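Local coordinates for protein shikimate 5-dehydrogenase AroE (5-dehydroshikimate reductase) (PDB 4P4G) that probably catalyses the NADP-dependent interconversion of 3-dehydroshikimate and shikimate, the fourth step of chorismate biosynthesis, and is seen with shikimate bound, at residues T80-L85 against D105-A110; A71-R74 against E78-A81; P208-A213 against T220-A225; C171-G176 against A198-T203. One frame throughout, in Å; residues are numbered along the deposited sequence.

Contact 1: T80-L85 against D105-A110. With SKM ((3R,4S,5R)-3,4,5-trihydroxycyclohex-1-ene-1-carboxylic acid), chain C.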
loop_
_atom_site.group_PDB
_atom_site.type_symbol
_atom_site.label_atom_id
_atom_site.label_comp_id
_atom_site.label_asym_id
_atom_site.label_seq_id
_atom_site.Cartn_x
_atom_site.Cartn_y
_atom_site.Cartn_z
ATOM N N THR A 80 -15.039 3.601 5.176
ATOM C CA THR A 80 -15.572 3.209 3.872
ATOM C C THR A 80 -15.753 1.693 3.834
ATOM O O THR A 80 -15.160 0.972 4.638
ATOM C CB THR A 80 -14.644 3.635 2.714
ATOM O OG1 THR A 80 -13.411 2.920 2.811
ATOM C CG2 THR A 80 -14.358 5.132 2.763
ATOM N N ALA A 81 -16.568 1.216 2.902
ATOM C CA ALA A 81 -16.798 -0.212 2.745
ATOM C C ALA A 81 -15.482 -0.945 2.525
ATOM O O ALA A 81 -15.268 -2.018 3.081
ATOM C CB ALA A 81 -17.759 -0.476 1.590
ATOM N N ARG A 82 -14.599 -0.363 1.720
ATOM C CA ARG A 82 -13.345 -1.036 1.396
ATOM C C ARG A 82 -12.377 -1.070 2.578
ATOM O O ARG A 82 -11.676 -2.059 2.760
ATOM C CB ARG A 82 -12.682 -0.465 0.130
ATOM C CG ARG A 82 -12.472 1.029 0.109
ATOM C CD ARG A 82 -11.905 1.480 -1.249
ATOM N NE ARG A 82 -11.985 2.927 -1.425
ATOM C CZ ARG A 82 -11.116 3.652 -2.125
ATOM N NH1 ARG A 82 -10.075 3.072 -2.709
ATOM N NH2 ARG A 82 -11.284 4.966 -2.235
ATOM N N ALA A 83 -12.354 -0.012 3.389
ATOM C CA ALA A 83 -11.549 -0.035 4.614
ATOM C C ALA A 83 -12.068 -1.113 5.562
ATOM O O ALA A 83 -11.287 -1.855 6.171
ATOM C CB ALA A 83 -11.552 1.332 5.305
ATOM N N ASP A 84 -13.392 -1.195 5.698
ATOM C CA ASP A 84 -14.003 -2.205 6.552
ATOM C C ASP A 84 -13.701 -3.617 6.067
ATOM O O ASP A 84 -13.612 -4.543 6.867
ATOM C CB ASP A 84 -15.514 -2.001 6.653
ATOM C CG ASP A 84 -15.903 -1.150 7.835
ATOM O OD1 ASP A 84 -15.054 -0.972 8.733
ATOM O OD2 ASP A 84 -17.055 -0.670 7.869
ATOM N N LEU A 85 -13.537 -3.771 4.757
ATOM C CA LEU A 85 -13.245 -5.070 4.165
ATOM C C LEU A 85 -11.783 -5.468 4.386
ATOM O O LEU A 85 -11.492 -6.600 4.805
ATOM C CB LEU A 85 -13.569 -5.051 2.668
ATOM C CG LEU A 85 -13.311 -6.331 1.872
ATOM C CD1 LEU A 85 -14.356 -7.400 2.197
ATOM C CD2 LEU A 85 -13.278 -6.018 0.371
ATOM N N ASP A 105 -4.815 1.721 -0.889
ATOM C CA ASP A 105 -3.740 0.800 -1.294
ATOM C C ASP A 105 -4.276 -0.298 -2.218
ATOM O O ASP A 105 -3.515 -0.910 -2.973
ATOM C CB ASP A 105 -3.074 0.128 -0.082
ATOM C CG ASP A 105 -2.172 1.062 0.702
ATOM O OD1 ASP A 105 -1.457 1.879 0.084
ATOM O OD2 ASP A 105 -2.182 0.967 1.955
ATOM N N ILE A 106 -5.577 -0.566 -2.140
ATOM C CA ILE A 106 -6.217 -1.497 -3.071
ATOM C C ILE A 106 -6.040 -0.968 -4.494
ATOM O O ILE A 106 -5.618 -1.714 -5.388
ATOM C CB ILE A 106 -7.714 -1.653 -2.776
ATOM C CG1 ILE A 106 -7.937 -2.215 -1.374
ATOM C CG2 ILE A 106 -8.389 -2.523 -3.830
ATOM C CD1 ILE A 106 -9.368 -2.000 -0.884
ATOM N N ASP A 107 -6.351 0.318 -4.696
ATOM C CA ASP A 107 -6.102 0.991 -5.980
ATOM C C ASP A 107 -4.630 0.960 -6.354
ATOM O O ASP A 107 -4.282 0.830 -7.532
ATOM C CB ASP A 107 -6.519 2.461 -5.925
ATOM C CG ASP A 107 -8.006 2.652 -5.783
ATOM O OD1 ASP A 107 -8.770 1.694 -6.027
ATOM O OD2 ASP A 107 -8.415 3.787 -5.448
ATOM N N GLY A 108 -3.768 1.131 -5.352
ATOM C CA GLY A 108 -2.335 1.104 -5.556
ATOM C C GLY A 108 -1.904 -0.198 -6.191
ATOM O O GLY A 108 -1.157 -0.210 -7.180
ATOM N N VAL A 109 -2.399 -1.299 -5.642
ATOM C CA VAL A 109 -2.033 -2.620 -6.140
ATOM C C VAL A 109 -2.647 -2.867 -7.511
ATOM O O VAL A 109 -1.943 -3.221 -8.468
ATOM C CB VAL A 109 -2.429 -3.712 -5.131
ATOM C CG1 VAL A 109 -2.188 -5.104 -5.703
ATOM C CG2 VAL A 109 -1.638 -3.527 -3.834
ATOM N N ALA A 110 -3.956 -2.666 -7.621
ATOM C CA ALA A 110 -4.657 -2.908 -8.881
ATOM C C ALA A 110 -4.140 -2.038 -10.009
ATOM O O ALA A 110 -3.959 -2.515 -11.135
ATOM C CB ALA A 110 -6.150 -2.726 -8.713
HETATM O O12 SKM C . -0.460 3.828 1.518
HETATM C C8 SKM C . 0.632 4.692 1.214
HETATM C C6 SKM C . 1.905 3.917 1.401
HETATM O O7 SKM C . 1.896 3.219 2.632
HETATM C C5 SKM C . 3.015 4.839 1.402
HETATM C C4 SKM C . 2.961 6.163 1.534
HETATM C C1 SKM C . 4.252 6.962 1.529
HETATM O O2 SKM C . 4.202 8.200 1.573
HETATM O O3 SKM C . 5.359 6.395 1.474
HETATM C C10 SKM C . 1.621 6.943 1.686
HETATM C C9 SKM C . 0.525 5.912 2.086
HETATM O O11 SKM C . -0.682 6.551 1.857
#
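Arg82 reaches across to helix 105-113 at two levels, with its root packed against Ile106 and its tip paired with Asp107. Close to the backbone, Arg82 CB lies 3.8 Å from Ile106 CD1, the far end of a branched side chain directed at the facing helix. Beyond this point the arginine runs extended from CG to NE, starting from a CG wedged between the backbone N and the carbonyl carbon (chi1 53°). That course brings NH1 to within 3.3 Å of Asp107 OD2, a salt bridge in which the two side chains cross at about a right angle. The guanidinium and carboxylate planes are 39° apart, and OD2 is met from above the carboxylate plane; the bond itself is bent, at 141°. Arginine suits this place because NH1 and NH2 can serve two carboxylates at once, NH1 meeting Asp107 and NH2 the stronger partner, Asp102. Asp105 faces a different group: shikimate O12 donates to its OD1 at 2.6 Å, while Lys69 holds OD2. Arg82, with Ile106 and Asp107, ties helix 81-86 to helix 105-113, whose first residue lines the shikimate pocket; helix 236-252 touches Arg82 and Asp107, and helix 129-139 packs on Leu85 and Ile106.

Contact 2: A71-R74 against E78-A81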
loop_
_atom_site.group_PDB
_atom_site.type_symbol
_atom_site.label_atom_id
_atom_site.label_comp_id
_atom_site.label_asym_id
_atom_site.label_seq_id
_atom_site.Cartn_x
_atom_site.Cartn_y
_atom_site.Cartn_z
ATOM N N ALA A 71 -4.027 1.246 13.374
ATOM C CA ALA A 71 -4.407 2.302 14.307
ATOM C C ALA A 71 -5.333 3.318 13.627
ATOM O O ALA A 71 -6.265 3.817 14.247
ATOM C CB ALA A 71 -3.175 2.990 14.858
ATOM N N ALA A 72 -5.054 3.622 12.359
ATOM C CA ALA A 72 -5.859 4.581 11.599
ATOM C C ALA A 72 -7.293 4.099 11.449
ATOM O O ALA A 72 -8.231 4.876 11.623
ATOM C CB ALA A 72 -5.231 4.851 10.221
ATOM N N LEU A 73 -7.474 2.820 11.122
ATOM C CA LEU A 73 -8.813 2.261 10.989
ATOM C C LEU A 73 -9.578 2.369 12.306
ATOM O O LEU A 73 -10.743 2.777 12.335
ATOM C CB LEU A 73 -8.748 0.793 10.566
ATOM C CG LEU A 73 -10.129 0.196 10.291
ATOM C CD1 LEU A 73 -10.452 0.299 8.828
ATOM C CD2 LEU A 73 -10.228 -1.246 10.771
ATOM N N ARG A 74 -8.920 2.011 13.399
ATOM C CA ARG A 74 -9.584 2.040 14.699
ATOM C C ARG A 74 -9.950 3.457 15.138
ATOM O O ARG A 74 -10.967 3.668 15.820
ATOM C CB ARG A 74 -8.691 1.410 15.762
ATOM C CG ARG A 74 -8.516 -0.082 15.599
ATOM C CD ARG A 74 -7.820 -0.645 16.823
ATOM N NE ARG A 74 -6.526 -0.019 17.094
ATOM C CZ ARG A 74 -5.358 -0.495 16.675
ATOM N NH1 ARG A 74 -5.309 -1.594 15.935
ATOM N NH2 ARG A 74 -4.232 0.136 16.996
ATOM N N GLU A 78 -16.019 6.711 11.265
ATOM C CA GLU A 78 -16.702 6.164 10.090
ATOM C C GLU A 78 -15.644 5.482 9.251
ATOM O O GLU A 78 -14.506 5.924 9.231
ATOM C CB GLU A 78 -17.269 7.260 9.184
ATOM C CG GLU A 78 -18.288 8.225 9.734
ATOM C CD GLU A 78 -18.668 9.244 8.664
ATOM O OE1 GLU A 78 -18.967 10.408 9.002
ATOM O OE2 GLU A 78 -18.645 8.871 7.471
ATOM N N ARG A 79 -16.027 4.436 8.526
ATOM C CA ARG A 79 -15.102 3.779 7.599
ATOM C C ARG A 79 -15.783 3.487 6.273
ATOM O O ARG A 79 -16.969 3.167 6.239
ATOM C CB ARG A 79 -14.575 2.480 8.214
ATOM C CG ARG A 79 -13.907 2.702 9.561
ATOM C CD ARG A 79 -13.791 1.458 10.403
ATOM N NE ARG A 79 -13.322 1.828 11.741
ATOM C CZ ARG A 79 -14.053 1.748 12.847
ATOM N NH1 ARG A 79 -15.293 1.277 12.796
ATOM N NH2 ARG A 79 -13.532 2.129 14.009
ATOM N N THR A 80 -15.039 3.601 5.176
ATOM C CA THR A 80 -15.572 3.209 3.872
ATOM C C THR A 80 -15.753 1.693 3.834
ATOM O O THR A 80 -15.160 0.972 4.638
ATOM C CB THR A 80 -14.644 3.635 2.714
ATOM O OG1 THR A 80 -13.411 2.920 2.811
ATOM C CG2 THR A 80 -14.358 5.132 2.763
ATOM N N ALA A 81 -16.568 1.216 2.902
ATOM C CA ALA A 81 -16.798 -0.212 2.745
ATOM C C ALA A 81 -15.482 -0.945 2.525
ATOM O O ALA A 81 -15.268 -2.018 3.081
ATOM C CB ALA A 81 -17.759 -0.476 1.590
#
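At the tight return from helix 69-75 into the outermost strand 78-79, Arg79 stretches its side chain back to the helix it follows and grips the backbone oxygen of Leu73. Its NE donates to Leu73 O over 2.8 Å in a nearly straight bond (169°). The oxygen lies in the guanidinium plane, at its edge, whereas seen from the carbonyl the nitrogen sits above the peptide plane. NH2 adds two weak bonds, one of 3.3 Å to Leu73 O and one of 3.5 Å to Arg74 O. The guanidinium thus donates to carbonyl oxygens in the last turn of helix 69-75, where the helix would be expected to carry partial negative charge, and a planar cation with several N-H groups is well suited to meet them. The strand here borders strand 98-102 in the mixed sheet of the substrate-binding domain, where neighbouring Glu78 is bridged to Arg100. Arg79 is extended from CG to NE, and its aliphatic part crosses Leu73 at about a right angle. There Arg79 CD comes within 3.9 Å of Leu73 CD1. Leucine fits because CG, anti to the backbone N (chi1 -175°), lies with CD1 alongside Arg79 CD, and CD1 also reaches toward Ala83 of helix 81-86.

Contact 3: P208-A213 against T220-A225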
loop_
_atom_site.group_PDB
_atom_site.type_symbol
_atom_site.label_atom_id
_atom_site.label_comp_id
_atom_site.label_asym_id
_atom_site.label_seq_id
_atom_site.Cartn_x
_atom_site.Cartn_y
_atom_site.Cartn_z
ATOM N N PRO A 208 7.309 -14.382 -12.402
ATOM C CA PRO A 208 7.226 -13.636 -13.667
ATOM C C PRO A 208 7.015 -12.127 -13.498
ATOM O O PRO A 208 7.481 -11.344 -14.338
ATOM C CB PRO A 208 6.001 -14.260 -14.352
ATOM C CG PRO A 208 5.896 -15.641 -13.756
ATOM C CD PRO A 208 6.310 -15.466 -12.331
ATOM N N VAL A 209 6.291 -11.727 -12.453
ATOM C CA VAL A 209 5.994 -10.315 -12.199
ATOM C C VAL A 209 6.125 -10.042 -10.708
ATOM O O VAL A 209 5.599 -10.805 -9.884
ATOM C CB VAL A 209 4.553 -9.943 -12.616
ATOM C CG1 VAL A 209 4.281 -8.450 -12.385
ATOM C CG2 VAL A 209 4.280 -10.301 -14.058
ATOM N N LEU A 210 6.821 -8.960 -10.363
ATOM C CA LEU A 210 6.992 -8.537 -8.977
ATOM C C LEU A 210 6.479 -7.126 -8.800
ATOM O O LEU A 210 6.898 -6.208 -9.521
ATOM C CB LEU A 210 8.475 -8.534 -8.593
ATOM C CG LEU A 210 8.846 -7.695 -7.355
ATOM C CD1 LEU A 210 8.301 -8.322 -6.064
ATOM C CD2 LEU A 210 10.364 -7.488 -7.256
ATOM N N LEU A 211 5.576 -6.941 -7.843
ATOM C CA LEU A 211 5.248 -5.597 -7.392
ATOM C C LEU A 211 5.844 -5.458 -6.008
ATOM O O LEU A 211 5.474 -6.194 -5.101
ATOM C CB LEU A 211 3.721 -5.396 -7.353
ATOM C CG LEU A 211 3.228 -4.097 -6.706
ATOM C CD1 LEU A 211 3.804 -2.860 -7.418
ATOM C CD2 LEU A 211 1.708 -4.045 -6.694
ATOM N N ASP A 212 6.803 -4.544 -5.833
ATOM C CA ASP A 212 7.411 -4.360 -4.517
ATOM C C ASP A 212 6.862 -3.084 -3.908
ATOM O O ASP A 212 6.914 -2.030 -4.533
ATOM C CB ASP A 212 8.946 -4.291 -4.636
ATOM C CG ASP A 212 9.660 -4.584 -3.318
ATOM O OD1 ASP A 212 9.073 -4.310 -2.247
ATOM O OD2 ASP A 212 10.814 -5.084 -3.354
ATOM N N ALA A 213 6.316 -3.170 -2.700
ATOM C CA ALA A 213 5.778 -1.974 -2.045
ATOM C C ALA A 213 6.863 -0.968 -1.670
ATOM O O ALA A 213 6.597 0.228 -1.519
ATOM C CB ALA A 213 4.958 -2.358 -0.828
ATOM N N THR A 220 15.501 -2.889 -4.391
ATOM C CA THR A 220 15.646 -3.860 -3.315
ATOM C C THR A 220 16.400 -5.073 -3.831
ATOM O O THR A 220 16.419 -5.326 -5.057
ATOM C CB THR A 220 14.285 -4.313 -2.805
ATOM O OG1 THR A 220 13.551 -4.925 -3.875
ATOM C CG2 THR A 220 13.514 -3.140 -2.265
ATOM N N PRO A 221 17.034 -5.834 -2.923
ATOM C CA PRO A 221 17.665 -7.090 -3.340
ATOM C C PRO A 221 16.703 -8.000 -4.090
ATOM O O PRO A 221 17.099 -8.632 -5.082
ATOM C CB PRO A 221 18.102 -7.720 -2.007
ATOM C CG PRO A 221 18.425 -6.518 -1.158
ATOM C CD PRO A 221 17.366 -5.494 -1.521
ATOM N N LEU A 222 15.452 -8.060 -3.632
ATOM C CA LEU A 222 14.422 -8.850 -4.297
ATOM C C LEU A 222 14.186 -8.383 -5.728
ATOM O O LEU A 222 14.115 -9.191 -6.647
ATOM C CB LEU A 222 13.115 -8.777 -3.512
ATOM C CG LEU A 222 11.981 -9.601 -4.126
ATOM C CD1 LEU A 222 12.416 -11.056 -4.276
ATOM C CD2 LEU A 222 10.708 -9.485 -3.299
ATOM N N ALA A 223 14.061 -7.071 -5.912
ATOM C CA ALA A 223 13.872 -6.498 -7.246
ATOM C C ALA A 223 15.062 -6.785 -8.162
ATOM O O ALA A 223 14.884 -7.080 -9.339
ATOM C CB ALA A 223 13.606 -5.005 -7.149
ATOM N N ALA A 224 16.280 -6.703 -7.628
ATOM C CA ALA A 224 17.464 -7.012 -8.431
ATOM C C ALA A 224 17.469 -8.465 -8.886
ATOM O O ALA A 224 17.889 -8.771 -10.000
ATOM C CB ALA A 224 18.739 -6.692 -7.660
ATOM N N ALA A 225 17.023 -9.355 -8.004
ATOM C CA ALA A 225 16.989 -10.787 -8.289
ATOM C C ALA A 225 15.976 -11.135 -9.378
ATOM O O ALA A 225 16.292 -11.851 -10.332
ATOM C CB ALA A 225 16.684 -11.560 -7.002
#
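Leu210 reaches from strand 209-212 into the facing side of helix 221-229, the first step of a beta-alpha-beta unit that continues into strand 232-234 of the parallel, Rossmann-type sheet. Strand 209-212 and the 221-225 part of the helix run nearly antiparallel, at 162°, with axes 9.5 Å apart, a gap filled by Leu210, Leu222 and Ala223. The packing is closest where the two methyls of Leu210 part company: CD1 meets Leu222 CD2 at 3.8 Å, while CD2 presses on the backbone of Ala223, 3.6 Å from its CA. Alanine suits this turn because its short side chain lets the leucine come so near the helix. On the opposite face of the helix Pro221 and Ala224 turn away from the strand into exposed positions, and proline is readily accepted in the first turn. Nearer the helix start the contact becomes polar yet stays buried. Asp212 and Thr220 approach from opposite directions, and Thr220 OG1 donates to Asp212 OD2 at 2.8 Å. The other carboxylate oxygen, OD1, accepts a hydrogen bond from Ile214 N. Thr220 is the N-cap: a chi1 of 60° turns its hydroxyl back to the start of its own helix, where OG1 accepts from Ala223 N at 3.0 Å.

Contact 4: C171-G176 against A198-T203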
loop_
_atom_site.group_PDB
_atom_site.type_symbol
_atom_site.label_atom_id
_atom_site.label_comp_id
_atom_site.label_asym_id
_atom_site.label_seq_id
_atom_site.Cartn_x
_atom_site.Cartn_y
_atom_site.Cartn_z
ATOM N N CYS A 171 1.607 -20.255 3.439
ATOM C CA CYS A 171 2.855 -20.988 3.261
ATOM C C CYS A 171 3.938 -20.337 4.115
ATOM O O CYS A 171 4.199 -19.142 3.983
ATOM C CB CYS A 171 3.273 -20.963 1.787
ATOM S SG CYS A 171 4.850 -21.788 1.428
ATOM N N ALA A 172 4.562 -21.109 4.997
ATOM C CA ALA A 172 5.652 -20.585 5.817
ATOM C C ALA A 172 6.868 -20.254 4.958
ATOM O O ALA A 172 7.111 -20.902 3.937
ATOM C CB ALA A 172 6.023 -21.581 6.905
ATOM N N PHE A 173 7.632 -19.245 5.372
ATOM C CA PHE A 173 8.854 -18.872 4.666
ATOM C C PHE A 173 9.901 -19.979 4.649
ATOM O O PHE A 173 10.584 -20.175 3.646
ATOM C CB PHE A 173 9.498 -17.644 5.327
ATOM C CG PHE A 173 9.084 -16.335 4.729
ATOM C CD1 PHE A 173 9.487 -15.980 3.448
ATOM C CD2 PHE A 173 8.321 -15.436 5.464
ATOM C CE1 PHE A 173 9.108 -14.764 2.897
ATOM C CE2 PHE A 173 7.946 -14.218 4.917
ATOM C CZ PHE A 173 8.338 -13.887 3.636
ATOM N N ASP A 174 10.035 -20.682 5.767
ATOM C CA ASP A 174 11.238 -21.471 6.030
ATOM C C ASP A 174 11.077 -22.987 6.045
ATOM O O ASP A 174 12.069 -23.704 6.190
ATOM C CB ASP A 174 11.842 -21.052 7.376
ATOM C CG ASP A 174 12.232 -19.588 7.414
ATOM O OD1 ASP A 174 12.840 -19.109 6.435
ATOM O OD2 ASP A 174 11.924 -18.921 8.426
ATOM N N SER A 175 9.855 -23.489 5.915
ATOM C CA SER A 175 9.637 -24.919 6.139
ATOM C C SER A 175 9.752 -25.796 4.892
ATOM O O SER A 175 9.716 -27.019 4.992
ATOM C CB SER A 175 8.324 -25.175 6.885
ATOM O OG SER A 175 7.220 -24.649 6.177
ATOM N N GLY A 176 9.906 -25.179 3.723
ATOM C CA GLY A 176 10.227 -25.939 2.526
ATOM C C GLY A 176 9.202 -25.875 1.416
ATOM O O GLY A 176 9.330 -26.564 0.401
ATOM N N ALA A 198 15.385 -10.088 1.180
ATOM C CA ALA A 198 16.721 -10.379 0.633
ATOM C C ALA A 198 17.140 -11.843 0.773
ATOM O O ALA A 198 17.716 -12.421 -0.154
ATOM C CB ALA A 198 17.769 -9.474 1.272
ATOM N N GLY A 199 16.862 -12.439 1.932
ATOM C CA GLY A 199 17.309 -13.794 2.227
ATOM C C GLY A 199 16.538 -14.866 1.478
ATOM O O GLY A 199 16.914 -16.041 1.498
ATOM N N TYR A 200 15.459 -14.467 0.814
ATOM C CA TYR A 200 14.648 -15.404 0.046
ATOM C C TYR A 200 14.673 -15.054 -1.433
ATOM O O TYR A 200 13.961 -15.657 -2.222
ATOM C CB TYR A 200 13.197 -15.389 0.539
ATOM C CG TYR A 200 13.083 -15.747 1.997
ATOM C CD1 TYR A 200 13.150 -17.067 2.408
ATOM C CD2 TYR A 200 12.954 -14.760 2.964
ATOM C CE1 TYR A 200 13.062 -17.404 3.750
ATOM C CE2 TYR A 200 12.872 -15.079 4.309
ATOM C CZ TYR A 200 12.921 -16.408 4.697
ATOM O OH TYR A 200 12.846 -16.748 6.039
ATOM N N ALA A 201 15.481 -14.064 -1.800
ATOM C CA ALA A 201 15.424 -13.522 -3.154
ATOM C C ALA A 201 15.768 -14.559 -4.217
ATOM O O ALA A 201 15.191 -14.539 -5.305
ATOM C CB ALA A 201 16.306 -12.291 -3.287
ATOM N N GLY A 202 16.674 -15.478 -3.896
ATOM C CA GLY A 202 17.059 -16.520 -4.839
ATOM C C GLY A 202 15.902 -17.449 -5.163
ATOM O O GLY A 202 15.732 -17.893 -6.304
ATOM N N THR A 203 15.099 -17.744 -4.149
ATOM C CA THR A 203 13.925 -18.598 -4.313
ATOM C C THR A 203 12.793 -17.858 -5.023
ATOM O O THR A 203 12.113 -18.420 -5.891
ATOM C CB THR A 203 13.442 -19.117 -2.949
ATOM O OG1 THR A 203 14.482 -19.907 -2.359
ATOM C CG2 THR A 203 12.193 -19.972 -3.103
#
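Tyr200 meets two consecutive residues of the 171-176 segment, Phe173 with a ring face and Asp174 at its edge. Its CG stands anti to the carbonyl carbon (chi1 -59°), which sends the ring toward that segment. The aromatic rings form an offset stack, centroids 4.5 Å apart and planes inclined by 28°, and so overlap only in part. Phe173 CD1 sits over the centre of the tyrosine ring, 3.6 Å from Tyr200 CE2, while the phenylalanine ring in turn is met obliquely. Closer to the backbone, Phe173 CB is 3.5 Å from Tyr200 OH. That hydroxyl donates to Asp174 OD1, which lies in the plane of the ring at its edge; the modelled separation of 2.4 Å is very short and its exact value doubtful. A tyrosine suits this place because one flat side chain offers a face for stacking and a hydroxyl for the more exposed carboxylate. Phe173, buried, also packs on Val147 of strand 143-148 and on Ile192, and Leu178 touches Tyr200. The contact links the loop leaving the outermost strand 167-172 to the start of helix 201-204, at the carbonyl-end rim of the parallel sheet, the side on which Rossmann-type domains usually bind their dinucleotide.

Contact 3 is the buried one, an apolar strand-to-helix packing with a single polar corner; contacts 1 and 4 are partly buried, and contact 2 lies at the surface. Contacts 1 and 2 share Thr80 and Ala81, adjoin through Asp84 and Arg79, and each centres on an arginine: one pairs with carboxylates, among them Asp107 on a helix whose first residue lines the shikimate pocket, the other with carbonyls of a helix end. Contacts 3 and 4 belong to the parallel sheet's domain and meet where Pro221 packs on Ala198. Contact 4 relies on aromatic stacking and a phenol at the rim. Helix 105-113 spans the two groups, as Val109 of contact 1 rests against Leu211 of contact 3.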